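PDB 3C1A: putative oxidoreductase from Magnetospirillum magnetotacticum, which probably catalyses an NAD(P)-dependent oxidation or reduction, as a GFO/IDH/MocA-family protein with a Rossmann domain and a C-terminal mixed-sheet domain. Local coordinates for residues D189-S194 / L211-S216; M168-G173 / R309-C314; L37-S42 / A67-A72. One frame throughout, in Å; residues are numbered along the deposited sequence.

Interaction 1: D189-S194 / L211-S216; sequences DSTSAS and LTLAFS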
loop_
_atom_site.group_PDB
_atom_site.type_symbol
_atom_site.label_atom_id
_atom_site.label_comp_id
_atom_site.label_asym_id
_atom_site.label_seq_id
_atom_site.Cartn_x
_atom_site.Cartn_y
_atom_site.Cartn_z
ATOM N N ASP A 189 10.216 1.982 -18.369
ATOM C CA ASP A 189 10.498 2.682 -19.632
ATOM C C ASP A 189 9.216 3.155 -20.244
ATOM O O ASP A 189 9.202 4.148 -20.932
ATOM C CB ASP A 189 11.123 1.731 -20.667
ATOM C CG ASP A 189 12.360 1.098 -20.176
ATOM O OD1 ASP A 189 13.307 1.835 -19.850
ATOM O OD2 ASP A 189 12.388 -0.140 -20.082
ATOM N N SER A 190 8.155 2.361 -20.074
ATOM C CA SER A 190 6.819 2.764 -20.506
ATOM C C SER A 190 5.714 2.202 -19.626
ATOM O O SER A 190 5.859 1.144 -18.983
ATOM C CB SER A 190 6.570 2.361 -21.957
ATOM O OG SER A 190 6.647 0.970 -22.075
ATOM N N THR A 191 4.602 2.940 -19.632
ATOM C CA THR A 191 3.415 2.649 -18.845
ATOM C C THR A 191 2.196 2.974 -19.706
ATOM O O THR A 191 2.127 4.057 -20.307
ATOM C CB THR A 191 3.341 3.557 -17.623
ATOM O OG1 THR A 191 4.613 3.603 -16.989
ATOM C CG2 THR A 191 2.327 3.043 -16.650
ATOM N N SER A 192 1.284 2.027 -19.807
ATOM C CA SER A 192 0.001 2.225 -20.483
ATOM C C SER A 192 -1.083 1.400 -19.823
ATOM O O SER A 192 -0.803 0.436 -19.136
ATOM C CB SER A 192 0.107 1.850 -21.954
ATOM O OG SER A 192 0.436 0.488 -22.116
ATOM N N ALA A 193 -2.325 1.807 -20.024
ATOM C CA ALA A 193 -3.472 1.124 -19.435
ATOM C C ALA A 193 -4.451 0.780 -20.548
ATOM O O ALA A 193 -4.678 1.581 -21.467
ATOM C CB ALA A 193 -4.140 1.987 -18.386
ATOM N N SER A 194 -4.989 -0.419 -20.469
ATOM C CA SER A 194 -5.916 -0.932 -21.463
ATOM C C SER A 194 -7.153 -1.469 -20.782
ATOM O O SER A 194 -7.090 -2.428 -19.990
ATOM C CB SER A 194 -5.275 -2.022 -22.306
ATOM O OG SER A 194 -6.085 -2.313 -23.437
ATOM N N LEU A 211 -2.907 -2.726 -16.591
ATOM C CA LEU A 211 -1.758 -1.826 -16.682
ATOM C C LEU A 211 -0.536 -2.591 -17.162
ATOM O O LEU A 211 -0.212 -3.628 -16.611
ATOM C CB LEU A 211 -1.433 -1.154 -15.340
ATOM C CG LEU A 211 -2.586 -0.462 -14.618
ATOM C CD1 LEU A 211 -2.032 0.304 -13.459
ATOM C CD2 LEU A 211 -3.384 0.443 -15.554
ATOM N N THR A 212 0.124 -2.071 -18.193
ATOM C CA THR A 212 1.392 -2.637 -18.657
ATOM C C THR A 212 2.526 -1.668 -18.389
ATOM O O THR A 212 2.492 -0.528 -18.848
ATOM C CB THR A 212 1.387 -2.994 -20.159
ATOM O OG1 THR A 212 0.205 -3.733 -20.481
ATOM C CG2 THR A 212 2.623 -3.858 -20.500
ATOM N N LEU A 213 3.521 -2.157 -17.654
ATOM C CA LEU A 213 4.726 -1.417 -17.271
ATOM C C LEU A 213 5.902 -2.161 -17.860
ATOM O O LEU A 213 6.086 -3.337 -17.561
ATOM C CB LEU A 213 4.878 -1.393 -15.740
ATOM C CG LEU A 213 3.971 -0.471 -14.895
ATOM C CD1 LEU A 213 2.508 -0.671 -15.195
ATOM C CD2 LEU A 213 4.240 -0.650 -13.392
ATOM N N ALA A 214 6.670 -1.500 -18.732
ATOM C CA ALA A 214 7.818 -2.131 -19.396
ATOM C C ALA A 214 9.143 -1.751 -18.749
ATOM O O ALA A 214 9.424 -0.580 -18.454
ATOM C CB ALA A 214 7.827 -1.791 -20.916
ATOM N N PHE A 215 9.961 -2.766 -18.519
ATOM C CA PHE A 215 11.279 -2.609 -17.919
ATOM C C PHE A 215 12.267 -3.284 -18.850
ATOM O O PHE A 215 12.561 -4.457 -18.716
ATOM C CB PHE A 215 11.329 -3.289 -16.580
ATOM C CG PHE A 215 10.365 -2.737 -15.591
ATOM C CD1 PHE A 215 9.070 -3.230 -15.512
ATOM C CD2 PHE A 215 10.774 -1.763 -14.690
ATOM C CE1 PHE A 215 8.172 -2.730 -14.597
ATOM C CE2 PHE A 215 9.888 -1.267 -13.750
ATOM C CZ PHE A 215 8.574 -1.755 -13.707
ATOM N N SER A 216 12.757 -2.496 -19.787
ATOM C CA SER A 216 13.497 -2.963 -20.947
ATOM C C SER A 216 12.735 -4.102 -21.607
ATOM O O SER A 216 11.654 -3.854 -22.177
ATOM C CB SER A 216 14.928 -3.293 -20.563
ATOM O OG SER A 216 15.570 -2.098 -20.151
HETATM O O HOH W 1 3.659 0.202 -21.445
#
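Ala-193 and Leu-211 form the tight end of this strand pairing: methyl CB of Ala-193 meets CD2 of Leu-211 at 3.3 Å, closer than two carbons usually come. Leu-211 holds CG anti to its carbonyl carbon (chi1 -51°), and from there the CD2 branch reaches across to the neighbouring strand. On the same face Thr-191 and Leu-213 lie alongside one another, with CG2 of Thr-191 4.0 Å from CD1 of Leu-213. This apolar layer continues into two helices, Leu-211 packing on Leu-169 and Thr-191 on Val-310.

The opposite face, with Ser-190, Ser-192, Thr-212 and Ala-214, is looser and more polar. Both serines turn OG toward the partner strand, where a water spans them: it lies 3.1 Å from OG of Ser-190, bonds weakly to OG of Ser-192, and donates to O of Thr-212. That carbonyl thus takes two donors, since N of Ser-192 also reaches O of Thr-212 at 3.0 Å. The reciprocal bond runs from N of Thr-212 to O of Ser-192 at 2.8 Å, completing the hydrogen-bonded pair.

Toward Asp-189 the regular ladder is disturbed. N of Asp-189 donates to O of Ala-214 at 2.7 Å, while N of Ala-214 donates to O of Ser-190 at 2.8 Å, so two residues of one strand face a single residue of the other. OD1 of Asp-189 is held by a salt bridge to Arg-186. This is a classic beta bulge, set in an antiparallel hairpin at the margin of the C-terminal domain's mixed sheet.

Interaction 2: M168-G173 / R309-C314; sequences MLWDWG and RVLGAC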
loop_
_atom_site.group_PDB
_atom_site.type_symbol
_atom_site.label_atom_id
_atom_site.label_comp_id
_atom_site.label_asym_id
_atom_site.label_seq_id
_atom_site.Cartn_x
_atom_site.Cartn_y
_atom_site.Cartn_z
HETATM N N MSE A 168 -10.602 3.073 -9.174
HETATM C CA MSE A 168 -9.958 1.755 -9.013
HETATM C C MSE A 168 -8.478 1.781 -9.434
HETATM O O MSE A 168 -7.645 1.227 -8.748
HETATM C CB MSE A 168 -10.728 0.715 -9.853
HETATM C CG MSE A 168 -10.087 -0.615 -9.915
HETATM SE SE MSE A 168 -11.159 -1.902 -10.824
HETATM C CE MSE A 168 -11.013 -1.084 -12.656
ATOM N N LEU A 169 -8.148 2.436 -10.546
ATOM C CA LEU A 169 -6.750 2.475 -11.050
ATOM C C LEU A 169 -5.829 2.974 -9.922
ATOM O O LEU A 169 -4.777 2.399 -9.657
ATOM C CB LEU A 169 -6.635 3.387 -12.293
ATOM C CG LEU A 169 -5.343 3.387 -13.131
ATOM C CD1 LEU A 169 -5.661 3.310 -14.657
ATOM C CD2 LEU A 169 -4.445 4.574 -12.810
ATOM N N TRP A 170 -6.257 4.026 -9.235
ATOM C CA TRP A 170 -5.440 4.645 -8.194
ATOM C C TRP A 170 -5.482 3.832 -6.941
ATOM O O TRP A 170 -4.438 3.491 -6.399
ATOM C CB TRP A 170 -5.916 6.055 -7.898
ATOM C CG TRP A 170 -5.464 6.987 -8.976
ATOM C CD1 TRP A 170 -6.037 7.170 -10.193
ATOM C CD2 TRP A 170 -4.290 7.791 -8.951
ATOM N NE1 TRP A 170 -5.312 8.074 -10.925
ATOM C CE2 TRP A 170 -4.226 8.473 -10.189
ATOM C CE3 TRP A 170 -3.292 8.013 -8.005
ATOM C CZ2 TRP A 170 -3.210 9.369 -10.491
ATOM C CZ3 TRP A 170 -2.274 8.895 -8.314
ATOM C CH2 TRP A 170 -2.247 9.564 -9.538
ATOM N N ASP A 171 -6.686 3.556 -6.484
ATOM C CA ASP A 171 -6.912 2.882 -5.210
ATOM C C ASP A 171 -6.326 1.464 -5.217
ATOM O O ASP A 171 -5.435 1.167 -4.432
ATOM C CB ASP A 171 -8.412 2.917 -4.910
ATOM C CG ASP A 171 -8.795 2.323 -3.572
ATOM O OD1 ASP A 171 -7.939 2.078 -2.687
ATOM O OD2 ASP A 171 -10.013 2.107 -3.406
ATOM N N TRP A 172 -6.800 0.597 -6.106
ATOM C CA TRP A 172 -6.239 -0.753 -6.202
ATOM C C TRP A 172 -4.891 -0.738 -6.887
ATOM O O TRP A 172 -4.021 -1.471 -6.520
ATOM C CB TRP A 172 -7.165 -1.692 -6.982
ATOM C CG TRP A 172 -8.553 -1.855 -6.428
ATOM C CD1 TRP A 172 -9.196 -1.056 -5.507
ATOM C CD2 TRP A 172 -9.502 -2.867 -6.803
ATOM N NE1 TRP A 172 -10.473 -1.536 -5.277
ATOM C CE2 TRP A 172 -10.685 -2.637 -6.061
ATOM C CE3 TRP A 172 -9.459 -3.956 -7.667
ATOM C CZ2 TRP A 172 -11.802 -3.456 -6.173
ATOM C CZ3 TRP A 172 -10.571 -4.747 -7.784
ATOM C CH2 TRP A 172 -11.732 -4.484 -7.064
ATOM N N GLY A 173 -4.710 0.111 -7.896
ATOM C CA GLY A 173 -3.451 0.124 -8.651
ATOM C C GLY A 173 -2.213 0.481 -7.839
ATOM O O GLY A 173 -1.152 -0.108 -8.041
ATOM N N ARG A 309 3.545 8.722 -9.821
ATOM C CA ARG A 309 3.973 9.097 -11.183
ATOM C C ARG A 309 3.452 8.104 -12.214
ATOM O O ARG A 309 2.906 8.476 -13.234
ATOM C CB ARG A 309 5.497 9.221 -11.279
ATOM C CG ARG A 309 5.935 9.637 -12.687
ATOM C CD ARG A 309 7.415 9.893 -12.817
ATOM N NE ARG A 309 7.851 10.990 -11.971
ATOM C CZ ARG A 309 8.574 10.846 -10.868
ATOM N NH1 ARG A 309 8.955 9.645 -10.455
ATOM N NH2 ARG A 309 8.925 11.914 -10.170
ATOM N N VAL A 310 3.569 6.825 -11.917
ATOM C CA VAL A 310 3.140 5.791 -12.832
ATOM C C VAL A 310 1.606 5.813 -12.958
ATOM O O VAL A 310 1.063 5.616 -14.036
ATOM C CB VAL A 310 3.562 4.379 -12.320
ATOM C CG1 VAL A 310 2.918 3.283 -13.161
ATOM C CG2 VAL A 310 5.066 4.216 -12.277
ATOM N N LEU A 311 0.899 5.999 -11.840
ATOM C CA LEU A 311 -0.553 5.957 -11.896
ATOM C C LEU A 311 -1.083 7.080 -12.773
ATOM O O LEU A 311 -2.002 6.861 -13.576
ATOM C CB LEU A 311 -1.143 6.026 -10.509
ATOM C CG LEU A 311 -0.904 4.755 -9.704
ATOM C CD1 LEU A 311 -1.400 4.983 -8.327
ATOM C CD2 LEU A 311 -1.618 3.597 -10.414
ATOM N N GLY A 312 -0.490 8.264 -12.638
ATOM C CA GLY A 312 -0.831 9.400 -13.494
ATOM C C GLY A 312 -0.544 9.166 -14.971
ATOM O O GLY A 312 -1.319 9.620 -15.820
ATOM N N ALA A 313 0.540 8.442 -15.275
ATOM C CA ALA A 313 0.851 8.004 -16.657
ATOM C C ALA A 313 -0.168 7.013 -17.265
ATOM O O ALA A 313 -0.227 6.867 -18.473
ATOM C CB ALA A 313 2.254 7.399 -16.720
ATOM N N CYS A 314 -0.933 6.325 -16.424
ATOM C CA CYS A 314 -1.945 5.357 -16.866
ATOM C C CYS A 314 -3.341 5.959 -16.905
ATOM O O CYS A 314 -4.263 5.353 -17.436
ATOM C CB CYS A 314 -1.975 4.176 -15.903
ATOM S SG CYS A 314 -0.500 3.182 -15.887
#
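Leu-311 sits against Leu-169, Trp-170 and Gly-173 where two helices of this GFO/IDH/MocA-type protein pack as a roughly antiparallel pair, their local axes 10.0 Å apart and inclined at 149°. The contact is made without hydrogen bonds between the two segments and divides into an aromatic and an aliphatic half.

In the aromatic half, CB of Leu-311 stands over one face of the Trp-170 indole, 3.6 Å from the centroid of the six-membered ring and only 4° off its normal, a clear CH-pi contact. Further along the same side chain, CD1 of Leu-311 reaches CE3 of Trp-170 at 3.6 Å, so the leucine holds the benzo part of the ring at two points. The indole extends past Leu-311 to the backbone of Gly-312, N of which lies 3.6 Å from CZ2 of Trp-170. NE1 of the indole makes a weak hydrogen bond to Ser-315, the hydroxyl of which also bonds to O of Leu-311, so one hydroxyl, just after segment 309-314, links the indole weakly to the backbone of the helix it packs on.

The aliphatic half is a pair of leucines sliding past each other in opposite directions, CD2 of Leu-169 lying 3.8 Å from CD2 of Leu-311. Leu-169 owes this position to a CG anti to its backbone N (chi1 -169°), which carries both methyls across to the second helix. Next to the leucines, Gly-173 presents bare backbone to Leu-311. Cys-314 closes the other side, and beyond it Thr-191 and Ala-193 of the mixed sheet take over the packing. Between Leu-169 and the sheet, CB of Cys-314 rests 4.0 Å from CD2 of Leu-169.

Interaction 3: L37-S42 / A67-A72; sequences LVRLAS and APEVEA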
loop_
_atom_site.group_PDB
_atom_site.type_symbol
_atom_site.label_atom_id
_atom_site.label_comp_id
_atom_site.label_asym_id
_atom_site.label_seq_id
_atom_site.Cartn_x
_atom_site.Cartn_y
_atom_site.Cartn_z
ATOM N N LEU A 37 -2.117 4.660 21.184
ATOM C CA LEU A 37 -2.929 5.679 20.495
ATOM C C LEU A 37 -3.282 6.751 21.520
ATOM O O LEU A 37 -4.121 6.542 22.376
ATOM C CB LEU A 37 -4.197 5.070 19.853
ATOM C CG LEU A 37 -5.076 5.978 18.996
ATOM C CD1 LEU A 37 -4.316 6.344 17.746
ATOM C CD2 LEU A 37 -6.429 5.317 18.677
ATOM N N VAL A 38 -2.621 7.897 21.430
ATOM C CA VAL A 38 -2.794 8.971 22.394
ATOM C C VAL A 38 -3.783 10.085 21.975
ATOM O O VAL A 38 -4.310 10.796 22.839
ATOM C CB VAL A 38 -1.430 9.567 22.808
ATOM C CG1 VAL A 38 -0.491 8.495 23.258
ATOM C CG2 VAL A 38 -0.801 10.412 21.672
ATOM N N ARG A 39 -3.992 10.292 20.672
ATOM C CA ARG A 39 -5.099 11.123 20.189
ATOM C C ARG A 39 -5.715 10.465 18.973
ATOM O O ARG A 39 -5.042 9.725 18.243
ATOM C CB ARG A 39 -4.681 12.575 19.805
ATOM C CG ARG A 39 -3.921 13.331 20.856
ATOM C CD ARG A 39 -4.134 14.850 20.802
ATOM N NE ARG A 39 -3.311 15.502 21.814
ATOM C CZ ARG A 39 -3.493 16.721 22.323
ATOM N NH1 ARG A 39 -4.451 17.506 21.882
ATOM N NH2 ARG A 39 -2.628 17.179 23.223
ATOM N N LEU A 40 -6.984 10.777 18.747
ATOM C CA LEU A 40 -7.747 10.305 17.581
ATOM C C LEU A 40 -8.626 11.413 17.065
ATOM O O LEU A 40 -9.443 11.946 17.823
ATOM C CB LEU A 40 -8.640 9.132 18.004
ATOM C CG LEU A 40 -9.603 8.559 16.968
ATOM C CD1 LEU A 40 -8.811 7.952 15.788
ATOM C CD2 LEU A 40 -10.548 7.542 17.655
ATOM N N ALA A 41 -8.407 11.789 15.802
ATOM C CA ALA A 41 -9.297 12.655 15.060
ATOM C C ALA A 41 -10.036 11.846 13.986
ATOM O O ALA A 41 -9.466 11.500 12.964
ATOM C CB ALA A 41 -8.522 13.791 14.448
ATOM N N SER A 42 -11.305 11.517 14.209
ATOM C CA SER A 42 -12.042 10.681 13.242
ATOM C C SER A 42 -13.486 11.117 13.036
ATOM O O SER A 42 -14.191 11.363 14.003
ATOM C CB SER A 42 -12.066 9.229 13.684
ATOM O OG SER A 42 -12.758 8.447 12.714
ATOM N N ALA A 67 -0.112 18.679 18.991
ATOM C CA ALA A 67 -0.100 18.007 20.276
ATOM C C ALA A 67 1.335 17.774 20.691
ATOM O O ALA A 67 2.102 17.225 19.900
ATOM C CB ALA A 67 -0.854 16.670 20.167
ATOM N N PRO A 68 1.729 18.204 21.917
ATOM C CA PRO A 68 3.159 18.072 22.266
ATOM C C PRO A 68 3.641 16.653 22.494
ATOM O O PRO A 68 4.798 16.345 22.234
ATOM C CB PRO A 68 3.282 18.885 23.566
ATOM C CG PRO A 68 1.940 18.990 24.111
ATOM C CD PRO A 68 0.957 18.848 22.990
ATOM N N GLU A 69 2.744 15.801 22.974
ATOM C CA GLU A 69 3.042 14.407 23.306
ATOM C C GLU A 69 2.955 13.431 22.116
ATOM O O GLU A 69 3.385 12.296 22.225
ATOM C CB GLU A 69 2.135 13.949 24.457
ATOM C CG GLU A 69 0.709 13.373 24.137
ATOM C CD GLU A 69 -0.319 14.375 23.597
ATOM O OE1 GLU A 69 -0.078 15.613 23.628
ATOM O OE2 GLU A 69 -1.395 13.907 23.125
ATOM N N VAL A 70 2.403 13.857 20.999
ATOM C CA VAL A 70 2.280 12.961 19.845
ATOM C C VAL A 70 3.639 12.869 19.194
ATOM O O VAL A 70 4.221 13.885 18.846
ATOM C CB VAL A 70 1.230 13.476 18.828
ATOM C CG1 VAL A 70 1.324 12.715 17.531
ATOM C CG2 VAL A 70 -0.180 13.377 19.418
ATOM N N GLU A 71 4.145 11.657 19.020
ATOM C CA GLU A 71 5.442 11.457 18.360
ATOM C C GLU A 71 5.331 11.273 16.833
ATOM O O GLU A 71 6.263 11.603 16.099
ATOM C CB GLU A 71 6.151 10.267 18.976
ATOM C CG GLU A 71 6.567 10.540 20.408
ATOM C CD GLU A 71 7.345 9.417 21.017
ATOM O OE1 GLU A 71 8.585 9.416 20.891
ATOM O OE2 GLU A 71 6.713 8.564 21.664
ATOM N N ALA A 72 4.198 10.728 16.383
ATOM C CA ALA A 72 4.000 10.302 14.999
ATOM C C ALA A 72 2.513 10.265 14.674
ATOM O O ALA A 72 1.696 10.040 15.550
ATOM C CB ALA A 72 4.638 8.897 14.774
HETATM O O HOH W 2 -2.670 12.372 24.571
#
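Val-38 and Val-70 bring the backbones of strand 37-42 and the irregular segment 67-72 nearest, with CA atoms 6.9 Å apart, and a departure from extended geometry at Val-38 (psi -25°) lets consecutive residues, Val-38 and Arg-39, both direct their side chains toward the loop.

Arg-39 dominates the contact. Its chain runs extended from CG to NE and meets Glu-69 side-on: NE donates to OE2 of Glu-69 at 2.8 Å, and NH2 of Arg-39 to OE1 of Glu-69 at 3.0 Å. Both bonds are nearly straight, both approach the syn side of the oxygen, and the two flat groups are almost coplanar, 28° apart. Glu-69 arrives there through a bend at chi2 (-69°), which brings the carboxylate level with the guanidinium. One face of the guanidinium is covered by CB of Ala-67, only 3.2 Å from NE of Arg-39, so the group is pinned at its edge by charge and over its face by a methyl.

Beside the salt bridge the two valines touch, CG2 of Val-38 being 3.8 Å from CG2 of Val-70. A water donates both to O of Val-38 and to OE2 of Glu-69, giving that oxygen a second donor beside NE. With a methionine in place of Arg-39, Glu-69 would probably lose both its charged mate and the grip that fixes its rotation, leaving the carboxylate to the water.

NH1 of Arg-39 makes a further salt bridge to Glu-58, on the neighbouring strand of the parallel Rossmann sheet. One guanidinium shared by two carboxylates implies that its positive charge is probably well stabilised, and that it ties the loop leading into strand 72-76 to two strands on the far side of strand 11-17.

In the fold
Along the chain, interaction 3 comes first and closes within the Rossmann domain; interaction 1 then falls inside the long loop closed by interaction 2. Interactions 1 and 2 have centres 12 Å apart and form one continuous interface: helices 168-184 and 301-314 pack on the same face of the mixed sheet. The C-terminal helix is thereby built into the second domain. Interaction 3 stands apart, its centre about 41 Å from that of interaction 1 and 31 Å from that of interaction 2. The three thus sample both parts of a probable two-domain oxidoreductase, one contact in the Rossmann domain and two in the other.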